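Local coordinates for uncharacterized protein MJ0764 (Methanocaldococcus jannaschii, PDB 2B8M) that is of unknown function but adopts the double-stranded beta-helix fold of RmlC-like cupins and forms a two-chain assembly, at residues 22-25 / 26-29. Numbering follows the deposited sequence. Where two conformers were deposited one is given.
Sequences VNTE and HVQI. With SO4 (sulfate ion), chain D; SO4 (sulfate ion), chain B.
N23 and Q28 stand side by side on one face of this hairpin, and their amides join: NE2 of Q28 donates to OD1 of N23 at 3.0 Å. The N-H points almost straight at the oxygen within the plane of the Q28 amide, yet it reaches OD1 from above the N23 carbonyl plane; the two amide planes are 40° apart. The same NE2 also donates to O1 of the chain B sulfate (3.0 Å), while Q28 OE1 makes a weak hydrogen bond to K100. With an alanine at this position, N23 OD1 would probably lose this donor, keeping the weak bond from H103, and the sulfate would lose one anchor. On the other face, V22 lies beside I29, CB to CB 3.8 Å, and sends CG1, anti to its backbone N (chi1 178°), to within 4.0 Å of V27 CG1; H50 of the second subunit packs against all three residues. V22 and I29 form an antiparallel hydrogen-bonded pair, and farther on T24 N donates to V27 O at 2.9 Å. Beyond that bond the chain turns. T24 OG1, set between its own N and carbonyl carbon (chi1 79°), accepts a hydrogen bond from H26 N and a weak one from V27 N, both less sure because its position is doubtful. In the E25 conformer given, one of two, CB lies over the centre of one H26 ring face, a tentative CH-pi contact. At the ring edge ND1 donates to O2 of the chain D sulfate at 2.6 Å, and Y48 of the second subunit stacks with this ring. Both sulfates probably came from the crystallisation liquor. Together these residues make the tip of a beta hairpin, linking strands 17-23 and 28-35 in the larger sheet of the cupin double-stranded beta-helix.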
ATOM      1  N   VAL A  22     -10.385   0.954   1.902  1.00 20.35           N
ATOM      2  CA  VAL A  22     -10.687   0.477   0.559  1.00 18.42           C
ATOM      3  C   VAL A  22     -11.176  -0.964   0.669  1.00 19.79           C
ATOM      4  O   VAL A  22     -10.510  -1.803   1.308  1.00 20.55           O
ATOM      5  CB  VAL A  22      -9.456   0.528  -0.357  1.00 20.79           C
ATOM      6  CG1 VAL A  22      -9.774  -0.031  -1.758  1.00 22.80           C
ATOM      7  CG2 VAL A  22      -8.924   1.944  -0.473  1.00 20.16           C
ATOM      8  N   ASN A  23     -12.312  -1.236   0.046  1.00 18.87           N
ATOM      9  CA  ASN A  23     -12.958  -2.570   0.105  1.00 18.18           C
ATOM     10  C   ASN A  23     -13.720  -2.793  -1.179  1.00 21.17           C
ATOM     11  O   ASN A  23     -14.913  -2.524  -1.241  1.00 24.17           O
ATOM     12  CB  ASN A  23     -13.916  -2.623   1.276  1.00 19.00           C
ATOM     13  CG  ASN A  23     -14.497  -4.010   1.495  1.00 23.57           C
ATOM     14  OD1 ASN A  23     -13.810  -5.015   1.275  1.00 24.88           O
ATOM     15  ND2 ASN A  23     -15.748  -4.071   1.980  1.00 22.25           N
ATOM     16  N   THR A  24     -13.029  -3.214  -2.222  1.00 19.63           N
ATOM     17  CA  THR A  24     -13.614  -3.346  -3.542  1.00 21.07           C
ATOM     18  C   THR A  24     -13.719  -4.810  -3.938  1.00 23.51           C
ATOM     19  O   THR A  24     -13.259  -5.691  -3.209  1.00 25.59           O
ATOM     20  CB  THR A  24     -12.782  -2.606  -4.625  1.00 21.26           C
ATOM     21  OG1 THR A  24     -11.641  -3.367  -5.004  1.00 23.19           O
ATOM     22  CG2 THR A  24     -12.354  -1.247  -4.165  1.00 21.97           C
ATOM     23  N   GLU A  25     -14.271  -5.079  -5.121  0.50 25.41           N
ATOM     24  CA  GLU A  25     -14.304  -6.443  -5.649  0.50 26.35           C
ATOM     25  C   GLU A  25     -12.894  -7.047  -5.760  0.50 24.11           C
ATOM     26  O   GLU A  25     -12.715  -8.263  -5.647  0.50 21.74           O
ATOM     27  CB  GLU A  25     -14.990  -6.466  -7.025  0.50 26.21           C
ATOM     28  CG  GLU A  25     -15.204  -7.872  -7.601  0.50 27.57           C
ATOM     29  CD  GLU A  25     -15.903  -7.873  -8.936  0.50 31.72           C
ATOM     30  OE1 GLU A  25     -16.065  -6.779  -9.534  0.50 40.96           O
ATOM     31  OE2 GLU A  25     -16.301  -8.975  -9.394  0.50 37.41           O
ATOM     32  N   HIS A  26     -11.892  -6.195  -5.936  1.00 22.28           N
ATOM     33  CA  HIS A  26     -10.574  -6.644  -6.308  1.00 21.63           C
ATOM     34  C   HIS A  26      -9.551  -6.550  -5.219  1.00 19.90           C
ATOM     35  O   HIS A  26      -8.493  -7.158  -5.312  1.00 21.73           O
ATOM     36  CB  HIS A  26     -10.086  -5.784  -7.478  1.00 21.67           C
ATOM     37  CG  HIS A  26     -11.040  -5.729  -8.614  1.00 20.69           C
ATOM     38  ND1 HIS A  26     -11.413  -6.851  -9.317  1.00 22.90           N
ATOM     39  CD2 HIS A  26     -11.743  -4.699  -9.143  1.00 24.64           C
ATOM     40  CE1 HIS A  26     -12.285  -6.509 -10.250  1.00 28.70           C
ATOM     41  NE2 HIS A  26     -12.519  -5.215 -10.150  1.00 27.13           N
ATOM     42  N   VAL A  27      -9.797  -5.720  -4.208  1.00 16.98           N
ATOM     43  CA  VAL A  27      -8.727  -5.431  -3.245  1.00 17.61           C
ATOM     44  C   VAL A  27      -9.294  -4.824  -1.963  1.00 20.84           C
ATOM     45  O   VAL A  27     -10.330  -4.179  -1.970  1.00 19.35           O
ATOM     46  CB  VAL A  27      -7.632  -4.461  -3.812  1.00 18.67           C
ATOM     47  CG1 VAL A  27      -8.105  -3.005  -3.774  1.00 20.64           C
ATOM     48  CG2 VAL A  27      -6.296  -4.543  -3.076  1.00 20.94           C
ATOM     49  N   GLN A  28      -8.564  -5.018  -0.870  1.00 20.32           N
ATOM     50  CA  GLN A  28      -8.787  -4.306   0.373  1.00 21.05           C
ATOM     51  C   GLN A  28      -7.495  -3.611   0.796  1.00 19.27           C
ATOM     52  O   GLN A  28      -6.393  -4.165   0.693  1.00 19.95           O
ATOM     53  CB  GLN A  28      -9.280  -5.211   1.490  1.00 21.28           C
ATOM     54  CG  GLN A  28     -10.551  -5.893   1.236  1.00 22.06           C
ATOM     55  CD  GLN A  28     -10.874  -6.911   2.317  1.00 22.70           C
ATOM     56  OE1 GLN A  28     -10.021  -7.727   2.712  1.00 25.28           O
ATOM     57  NE2 GLN A  28     -12.099  -6.876   2.806  1.00 23.20           N
ATOM     58  N   ILE A  29      -7.632  -2.361   1.229  1.00 19.82           N
ATOM     59  CA  ILE A  29      -6.500  -1.610   1.741  1.00 19.71           C
ATOM     60  C   ILE A  29      -6.904  -0.946   3.050  1.00 20.32           C
ATOM     61  O   ILE A  29      -7.825  -0.134   3.103  1.00 19.55           O
ATOM     62  CB  ILE A  29      -5.963  -0.557   0.720  1.00 19.52           C
ATOM     63  CG1 ILE A  29      -5.685  -1.188  -0.655  1.00 19.55           C
ATOM     64  CG2 ILE A  29      -4.699   0.120   1.283  1.00 20.49           C
ATOM     65  CD1 ILE A  29      -5.246  -0.231  -1.710  1.00 21.94           C
TER
HETATM   66  S   SO4 D 119     -10.638 -10.356  -9.203  1.00 50.66           S
HETATM   67  O1  SO4 D 119      -9.749 -11.149 -10.062  1.00 48.56           O
HETATM   68  O2  SO4 D 119     -10.068  -9.046  -8.934  1.00 32.55           O
HETATM   69  O3  SO4 D 119     -11.945 -10.131  -9.841  1.00 47.87           O
HETATM   70  O4  SO4 D 119     -10.827 -11.087  -7.943  1.00 56.39           O
HETATM   71  S   SO4 B 117     -12.052  -8.465   6.377  1.00 36.42           S
HETATM   72  O1  SO4 B 117     -12.362  -8.877   5.006  1.00 46.10           O
HETATM   73  O2  SO4 B 117     -11.993  -7.002   6.450  1.00 48.67           O
HETATM   74  O3  SO4 B 117     -13.078  -8.949   7.300  1.00 52.71           O
HETATM   75  O4  SO4 B 117     -10.766  -9.020   6.779  1.00 55.28           O